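Local coordinates for protein pectinesterase 1 (Solanum lycopersicum, PDB 1XG2) that hydrolyses the methyl esters of cell-wall pectin, releasing methanol, and may help prepare tomato fruit walls for softening during ripening, at residues R32-V37 with N54-G59; T84-G89 with A112-A117. All coordinates share one frame; numbering follows the deposited sequence. Where two conformers were deposited one is given.

Interaction 1: R32-V37 with N54-G59; sequences RYVIYV and NLMIVG
Val34 meets Met56 and Val58 from the neighbouring strand, its two methyls dividing the work: CG1 touches CG1 of Val58 at 3.7 Å, while CG2 lies 4.2 Å from SD of Met56. Val58 reaches over because its CG1 sits between the backbone N and the carbonyl carbon (chi1 58°). With an alanine in place of Val34, both methyl contacts would be gone, which would probably open a gap beside CG1 of Val58 and leave the flank of Met56 less closely packed. On the reverse face, CD2 of Leu55 is wedged between two partners, 3.6 Å from CD2 at the edge of the Tyr33 ring and 3.6 Å from CD1 of Ile35. These strands, 33-37 and 55-59, are successive parallel members of one sheet of the right-handed parallel beta-helix. Five backbone bonds zip them together, running from Tyr33 N to Asn54 O (2.9 Å) as far as Val37 N to Val58 O (2.8 Å). At the edge of the Tyr36 ring, CE1 comes 3.8 Å from Gly59 O, and the phenol OH beyond it is hydrogen-bonded to Asp60. Farther out, helix 18-24 covers the Ile35 and Val37 side through Leu18, Ala21 and Val22. Strand 5-7 pairs with the far edge of 33-37, and Ile93 and Gln95 of strand 93-95 pack against Met56.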
ATOM      1  N   ARG A  32      15.404 -16.899  -3.762  1.00 19.94           N
ATOM      2  CA  ARG A  32      15.821 -15.530  -3.531  1.00 19.87           C
ATOM      3  C   ARG A  32      17.059 -15.209  -4.333  1.00 19.46           C
ATOM      4  O   ARG A  32      18.057 -15.912  -4.253  1.00 19.51           O
ATOM      5  CB  ARG A  32      16.105 -15.336  -2.050  1.00 20.24           C
ATOM      6  CG  ARG A  32      16.327 -13.892  -1.649  0.50 20.98           C
ATOM      7  CD  ARG A  32      17.288 -13.733  -0.483  0.50 23.15           C
ATOM      8  NE  ARG A  32      16.619 -13.340   0.754  0.50 23.60           N
ATOM      9  CZ  ARG A  32      17.178 -13.371   1.961  0.50 24.28           C
ATOM     10  NH1 ARG A  32      18.418 -13.819   2.138  0.50 24.12           N
ATOM     11  NH2 ARG A  32      16.488 -12.948   3.005  0.50 23.91           N
ATOM     12  N   TYR A  33      16.980 -14.131  -5.098  1.00 18.85           N
ATOM     13  CA  TYR A  33      18.080 -13.638  -5.911  1.00 18.36           C
ATOM     14  C   TYR A  33      18.513 -12.288  -5.333  1.00 17.44           C
ATOM     15  O   TYR A  33      17.684 -11.422  -5.143  1.00 16.17           O
ATOM     16  CB  TYR A  33      17.601 -13.450  -7.346  1.00 18.70           C
ATOM     17  CG  TYR A  33      18.678 -13.006  -8.316  1.00 20.40           C
ATOM     18  CD1 TYR A  33      19.420 -13.934  -9.050  1.00 22.71           C
ATOM     19  CD2 TYR A  33      18.926 -11.659  -8.532  1.00 22.32           C
ATOM     20  CE1 TYR A  33      20.402 -13.521  -9.948  1.00 22.16           C
ATOM     21  CE2 TYR A  33      19.894 -11.237  -9.416  1.00 21.99           C
ATOM     22  CZ  TYR A  33      20.627 -12.169 -10.133  1.00 24.14           C
ATOM     23  OH  TYR A  33      21.583 -11.714 -11.028  1.00 23.59           O
ATOM     24  N   VAL A  34      19.810 -12.116  -5.082  1.00 16.44           N
ATOM     25  CA  VAL A  34      20.317 -10.979  -4.324  1.00 16.32           C
ATOM     26  C   VAL A  34      21.154 -10.032  -5.179  1.00 16.14           C
ATOM     27  O   VAL A  34      22.163 -10.445  -5.782  1.00 16.61           O
ATOM     28  CB  VAL A  34      21.170 -11.453  -3.137  1.00 16.26           C
ATOM     29  CG1 VAL A  34      21.625 -10.251  -2.275  1.00 16.63           C
ATOM     30  CG2 VAL A  34      20.411 -12.444  -2.285  1.00 16.65           C
ATOM     31  N   ILE A  35      20.727  -8.770  -5.237  1.00 16.07           N
ATOM     32  CA  ILE A  35      21.506  -7.666  -5.820  1.00 15.93           C
ATOM     33  C   ILE A  35      22.088  -6.834  -4.683  1.00 15.98           C
ATOM     34  O   ILE A  35      21.335  -6.290  -3.887  1.00 15.91           O
ATOM     35  CB  ILE A  35      20.595  -6.773  -6.696  1.00 15.87           C
ATOM     36  CG1 ILE A  35      20.008  -7.574  -7.862  1.00 16.24           C
ATOM     37  CG2 ILE A  35      21.366  -5.568  -7.229  1.00 16.13           C
ATOM     38  CD1 ILE A  35      18.917  -6.844  -8.636  1.00 16.09           C
ATOM     39  N   TYR A  36      23.415  -6.732  -4.614  1.00 16.34           N
ATOM     40  CA  TYR A  36      24.117  -5.935  -3.609  1.00 16.44           C
ATOM     41  C   TYR A  36      24.537  -4.620  -4.253  1.00 16.09           C
ATOM     42  O   TYR A  36      25.166  -4.627  -5.291  1.00 17.03           O
ATOM     43  CB  TYR A  36      25.329  -6.714  -3.058  1.00 17.04           C
ATOM     44  CG  TYR A  36      26.324  -5.917  -2.216  1.00 19.36           C
ATOM     45  CD1 TYR A  36      25.901  -5.051  -1.222  1.00 22.43           C
ATOM     46  CD2 TYR A  36      27.702  -6.059  -2.408  1.00 23.68           C
ATOM     47  CE1 TYR A  36      26.813  -4.337  -0.438  1.00 23.59           C
ATOM     48  CE2 TYR A  36      28.627  -5.344  -1.628  1.00 24.74           C
ATOM     49  CZ  TYR A  36      28.167  -4.478  -0.652  1.00 25.53           C
ATOM     50  OH  TYR A  36      29.061  -3.760   0.126  1.00 29.57           O
ATOM     51  N   VAL A  37      24.173  -3.504  -3.642  1.00 15.51           N
ATOM     52  CA  VAL A  37      24.495  -2.183  -4.146  1.00 15.72           C
ATOM     53  C   VAL A  37      25.516  -1.551  -3.213  1.00 16.48           C
ATOM     54  O   VAL A  37      25.200  -1.207  -2.067  1.00 16.79           O
ATOM     55  CB  VAL A  37      23.235  -1.281  -4.212  1.00 15.48           C
ATOM     56  CG1 VAL A  37      23.556   0.024  -4.903  1.00 15.39           C
ATOM     57  CG2 VAL A  37      22.085  -2.004  -4.908  1.00 15.49           C
ATOM     58  N   ASN A  54      10.922 -12.537  -5.927  1.00 17.95           N
ATOM     59  CA  ASN A  54      11.892 -13.012  -4.948  1.00 18.16           C
ATOM     60  C   ASN A  54      13.244 -12.310  -5.081  1.00 17.95           C
ATOM     61  O   ASN A  54      14.299 -12.926  -4.880  1.00 18.10           O
ATOM     62  CB  ASN A  54      12.043 -14.539  -5.060  1.00 18.19           C
ATOM     63  CG  ASN A  54      10.781 -15.271  -4.674  1.00 18.90           C
ATOM     64  OD1 ASN A  54      10.203 -15.013  -3.618  1.00 17.94           O
ATOM     65  ND2 ASN A  54      10.334 -16.186  -5.534  1.00 18.28           N
ATOM     66  N   LEU A  55      13.194 -11.024  -5.422  1.00 16.57           N
ATOM     67  CA  LEU A  55      14.384 -10.207  -5.582  1.00 16.86           C
ATOM     68  C   LEU A  55      14.699  -9.540  -4.254  1.00 15.86           C
ATOM     69  O   LEU A  55      13.814  -8.936  -3.654  1.00 14.99           O
ATOM     70  CB  LEU A  55      14.146  -9.108  -6.621  1.00 16.94           C
ATOM     71  CG  LEU A  55      15.038  -9.025  -7.851  1.00 21.81           C
ATOM     72  CD1 LEU A  55      14.832  -7.677  -8.543  1.00 22.92           C
ATOM     73  CD2 LEU A  55      16.512  -9.224  -7.511  1.00 23.05           C
ATOM     74  N   MET A  56      15.956  -9.629  -3.831  1.00 15.02           N
ATOM     75  CA  MET A  56      16.461  -8.899  -2.681  1.00 14.90           C
ATOM     76  C   MET A  56      17.434  -7.824  -3.167  1.00 14.93           C
ATOM     77  O   MET A  56      18.397  -8.122  -3.871  1.00 15.65           O
ATOM     78  CB  MET A  56      17.175  -9.845  -1.723  1.00 14.82           C
ATOM     79  CG  MET A  56      17.791  -9.157  -0.505  1.00 15.33           C
ATOM     80  SD  MET A  56      18.355 -10.371   0.677  1.00 19.70           S
ATOM     81  CE  MET A  56      18.706  -9.378   2.072  1.00 18.20           C
ATOM     82  N   ILE A  57      17.152  -6.570  -2.831  1.00 14.89           N
ATOM     83  CA  ILE A  57      18.055  -5.468  -3.126  1.00 14.29           C
ATOM     84  C   ILE A  57      18.628  -5.051  -1.787  1.00 13.85           C
ATOM     85  O   ILE A  57      17.900  -4.649  -0.897  1.00 12.49           O
ATOM     86  CB  ILE A  57      17.323  -4.311  -3.820  1.00 14.66           C
ATOM     87  CG1 ILE A  57      16.827  -4.765  -5.198  1.00 14.81           C
ATOM     88  CG2 ILE A  57      18.237  -3.090  -3.961  1.00 14.74           C
ATOM     89  CD1 ILE A  57      16.099  -3.701  -6.001  1.00 15.16           C
ATOM     90  N   VAL A  58      19.940  -5.179  -1.642  1.00 13.32           N
ATOM     91  CA  VAL A  58      20.588  -4.901  -0.370  1.00 13.25           C
ATOM     92  C   VAL A  58      21.757  -3.962  -0.608  1.00 13.25           C
ATOM     93  O   VAL A  58      22.552  -4.190  -1.511  1.00 13.10           O
ATOM     94  CB  VAL A  58      21.020  -6.228   0.344  1.00 13.20           C
ATOM     95  CG1 VAL A  58      21.959  -7.049  -0.500  1.00 14.11           C
ATOM     96  CG2 VAL A  58      21.624  -5.953   1.700  1.00 13.82           C
ATOM     97  N   GLY A  59      21.839  -2.899   0.183  1.00 13.88           N
ATOM     98  CA  GLY A  59      22.935  -1.959   0.110  1.00 14.82           C
ATOM     99  C   GLY A  59      23.991  -2.200   1.176  1.00 15.75           C
ATOM    100  O   GLY A  59      23.999  -3.232   1.862  1.00 16.18           O
TER

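Interaction 2: T84-G89 with A112-A117; sequences TLAAVG and ALRVGA
Leu85 and Leu113 pair in register on neighbouring coils of the right-handed parallel beta-helix, the fold of the pectinesterase domain, where strands 85-87 and 113-115 run side by side within 6° of parallel. Their side chains lie alongside each other and point the same way, CD2 of Leu85 meeting CD1 of Leu113 at 3.4 Å, a tight approach for two methyls. Between the backbones, Leu85 is bonded through both its N and its O: the N donates to Ala112 O (3.1 Å) and the O accepts from Arg114 N (2.9 Å), the latter bond lying in the carbonyl plane. Ala87 repeats the pattern, its N donating to Arg114 O and its O accepting from Gly116 N at 2.8 Å.

The opposite face carries Ala86 and Arg114. Arg114 leaves the backbone extended, then turns at chi3 (61°), and this bend lays the guanidinium over the neighbouring strand. There the CB of Ala86 lies over one face of the group, offset toward its rim and 3.3 Å from NH2, while CG1 of Val88 approaches near the plane at NH1, 4.0 Å away. The rotation of the group is further fixed by Phe80, whose carbonyl O accepts from NE and whose ring makes a cation-pi contact. Thr79, a substrate-binding residue by similarity, is about 7 Å from Arg114, side chain to side chain. Past the strand ends, CB of Ala117 presses against Gly89 O at 3.3 Å, and Val88 also packs on Asp81 of the inhibitor chain.

Strand 46-48 pairs with the far edge of 85-87, Leu113 touches Leu134 and Arg114 touches Tyr135 of strand 134-136, Leu85 reaches Ile99 of strand 98-101, and Val115 packs on Gln141 and Tyr143 of strand 140-144.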
ATOM      1  N   THR A  84      10.781   7.121  -6.387  1.00 11.23           N
ATOM      2  CA  THR A  84      12.177   6.849  -6.704  1.00 11.45           C
ATOM      3  C   THR A  84      12.391   5.370  -6.983  1.00 11.49           C
ATOM      4  O   THR A  84      12.981   5.010  -8.005  1.00 12.10           O
ATOM      5  CB  THR A  84      13.066   7.335  -5.548  1.00 10.94           C
ATOM      6  OG1 THR A  84      13.008   8.765  -5.501  1.00 11.41           O
ATOM      7  CG2 THR A  84      14.527   7.002  -5.771  1.00 12.26           C
ATOM      8  N   LEU A  85      11.892   4.521  -6.090  1.00 11.23           N
ATOM      9  CA  LEU A  85      11.872   3.077  -6.296  1.00 11.31           C
ATOM     10  C   LEU A  85      10.451   2.535  -6.099  1.00 10.42           C
ATOM     11  O   LEU A  85       9.788   2.867  -5.120  1.00  9.38           O
ATOM     12  CB  LEU A  85      12.822   2.380  -5.327  1.00 11.44           C
ATOM     13  CG  LEU A  85      13.062   0.877  -5.608  1.00 14.06           C
ATOM     14  CD1 LEU A  85      14.491   0.460  -5.300  1.00 16.81           C
ATOM     15  CD2 LEU A  85      12.143   0.009  -4.818  1.00 16.53           C
ATOM     16  N   ALA A  86      10.000   1.713  -7.046  1.00 10.23           N
ATOM     17  CA  ALA A  86       8.668   1.098  -7.024  1.00 10.14           C
ATOM     18  C   ALA A  86       8.851  -0.407  -7.211  1.00 10.63           C
ATOM     19  O   ALA A  86       9.591  -0.825  -8.091  1.00  9.75           O
ATOM     20  CB  ALA A  86       7.811   1.654  -8.141  1.00 10.32           C
ATOM     21  N   ALA A  87       8.190  -1.220  -6.389  1.00 10.97           N
ATOM     22  CA  ALA A  87       8.336  -2.673  -6.465  1.00 11.67           C
ATOM     23  C   ALA A  87       6.991  -3.370  -6.312  1.00 12.51           C
ATOM     24  O   ALA A  87       6.255  -3.109  -5.372  1.00 12.59           O
ATOM     25  CB  ALA A  87       9.287  -3.159  -5.399  1.00 11.99           C
ATOM     26  N   VAL A  88       6.685  -4.260  -7.249  1.00 13.22           N
ATOM     27  CA  VAL A  88       5.470  -5.056  -7.188  1.00 13.65           C
ATOM     28  C   VAL A  88       5.750  -6.548  -7.311  1.00 13.60           C
ATOM     29  O   VAL A  88       4.848  -7.342  -7.121  1.00 14.16           O
ATOM     30  CB  VAL A  88       4.433  -4.611  -8.242  1.00 14.00           C
ATOM     31  CG1 VAL A  88       4.066  -3.140  -8.022  1.00 14.39           C
ATOM     32  CG2 VAL A  88       4.934  -4.828  -9.655  1.00 16.14           C
ATOM     33  N   GLY A  89       6.997  -6.923  -7.596  1.00 14.25           N
ATOM     34  CA  GLY A  89       7.371  -8.327  -7.718  1.00 13.90           C
ATOM     35  C   GLY A  89       7.247  -9.068  -6.396  1.00 14.07           C
ATOM     36  O   GLY A  89       7.890  -8.701  -5.408  1.00 13.60           O
ATOM     37  N   ALA A 112       9.064   8.490  -2.127  1.00  9.66           N
ATOM     38  CA  ALA A 112      10.359   7.826  -2.127  1.00  8.95           C
ATOM     39  C   ALA A 112      10.203   6.371  -2.568  1.00  9.01           C
ATOM     40  O   ALA A 112      10.686   5.977  -3.637  1.00  9.91           O
ATOM     41  CB  ALA A 112      11.019   7.921  -0.765  1.00  9.28           C
ATOM     42  N   LEU A 113       9.491   5.588  -1.773  1.00  9.10           N
ATOM     43  CA  LEU A 113       9.271   4.178  -2.059  1.00  9.13           C
ATOM     44  C   LEU A 113       7.794   3.855  -2.256  1.00  9.11           C
ATOM     45  O   LEU A 113       6.961   4.181  -1.410  1.00  9.07           O
ATOM     46  CB  LEU A 113       9.804   3.333  -0.905  1.00  8.91           C
ATOM     47  CG  LEU A 113       9.607   1.817  -0.980  1.00  9.71           C
ATOM     48  CD1 LEU A 113      10.437   1.200  -2.089  1.00 10.44           C
ATOM     49  CD2 LEU A 113       9.957   1.211   0.367  1.00 11.24           C
ATOM     50  N   ARG A 114       7.482   3.175  -3.352  1.00  8.91           N
ATOM     51  CA  ARG A 114       6.173   2.550  -3.517  1.00  9.16           C
ATOM     52  C   ARG A 114       6.323   1.040  -3.533  1.00  9.08           C
ATOM     53  O   ARG A 114       7.127   0.486  -4.275  1.00  7.78           O
ATOM     54  CB  ARG A 114       5.465   3.012  -4.781  1.00  9.40           C
ATOM     55  CG  ARG A 114       4.234   2.178  -5.126  1.00 10.16           C
ATOM     56  CD  ARG A 114       3.328   2.831  -6.146  1.00 12.23           C
ATOM     57  NE  ARG A 114       4.010   3.044  -7.420  1.00 12.22           N
ATOM     58  CZ  ARG A 114       4.274   2.090  -8.319  1.00 12.72           C
ATOM     59  NH1 ARG A 114       3.912   0.830  -8.115  1.00 13.03           N
ATOM     60  NH2 ARG A 114       4.901   2.410  -9.446  1.00 12.78           N
ATOM     61  N   VAL A 115       5.530   0.378  -2.703  1.00  9.15           N
ATOM     62  CA  VAL A 115       5.483  -1.070  -2.689  1.00  9.34           C
ATOM     63  C   VAL A 115       4.060  -1.547  -2.945  1.00  9.79           C
ATOM     64  O   VAL A 115       3.136  -1.143  -2.248  1.00  9.15           O
ATOM     65  CB  VAL A 115       5.992  -1.612  -1.357  1.00  9.73           C
ATOM     66  CG1 VAL A 115       6.001  -3.123  -1.367  1.00 11.76           C
ATOM     67  CG2 VAL A 115       7.412  -1.064  -1.061  1.00 10.16           C
ATOM     68  N   GLY A 116       3.909  -2.394  -3.962  1.00  9.88           N
ATOM     69  CA  GLY A 116       2.689  -3.149  -4.238  1.00 10.23           C
ATOM     70  C   GLY A 116       3.013  -4.624  -4.466  1.00 10.60           C
ATOM     71  O   GLY A 116       2.373  -5.287  -5.274  1.00 10.90           O
ATOM     72  N   ALA A 117       4.006  -5.121  -3.722  1.00 10.37           N
ATOM     73  CA  ALA A 117       4.519  -6.472  -3.808  1.00 10.42           C
ATOM     74  C   ALA A 117       4.046  -7.245  -2.595  1.00 10.46           C
ATOM     75  O   ALA A 117       4.266  -6.836  -1.451  1.00 10.71           O
ATOM     76  CB  ALA A 117       6.050  -6.462  -3.839  1.00 10.75           C
TER

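Overall arrangement
Both contacts are parallel pairings between coils of one beta-helix, but they belong to different sheets. Interaction 1 comes first along the chain. It sits toward the N-terminal end of the long sheet that begins with strand 5-7, whereas interaction 2 lies in the sheet that begins with 46-48 and is nearer the chain's centre. The centres of interactions 1 and 2 are about 14 Å apart and their nearest atoms about 5 Å, without touching; Ile57 and Leu85 face each other across the interior. Interaction 1 builds the end of the beta-helix covered by helix 18-24, away from the annotated sites, while interaction 2 lies near the predicted proton donor Asp132 and touches the bound inhibitor through Val88.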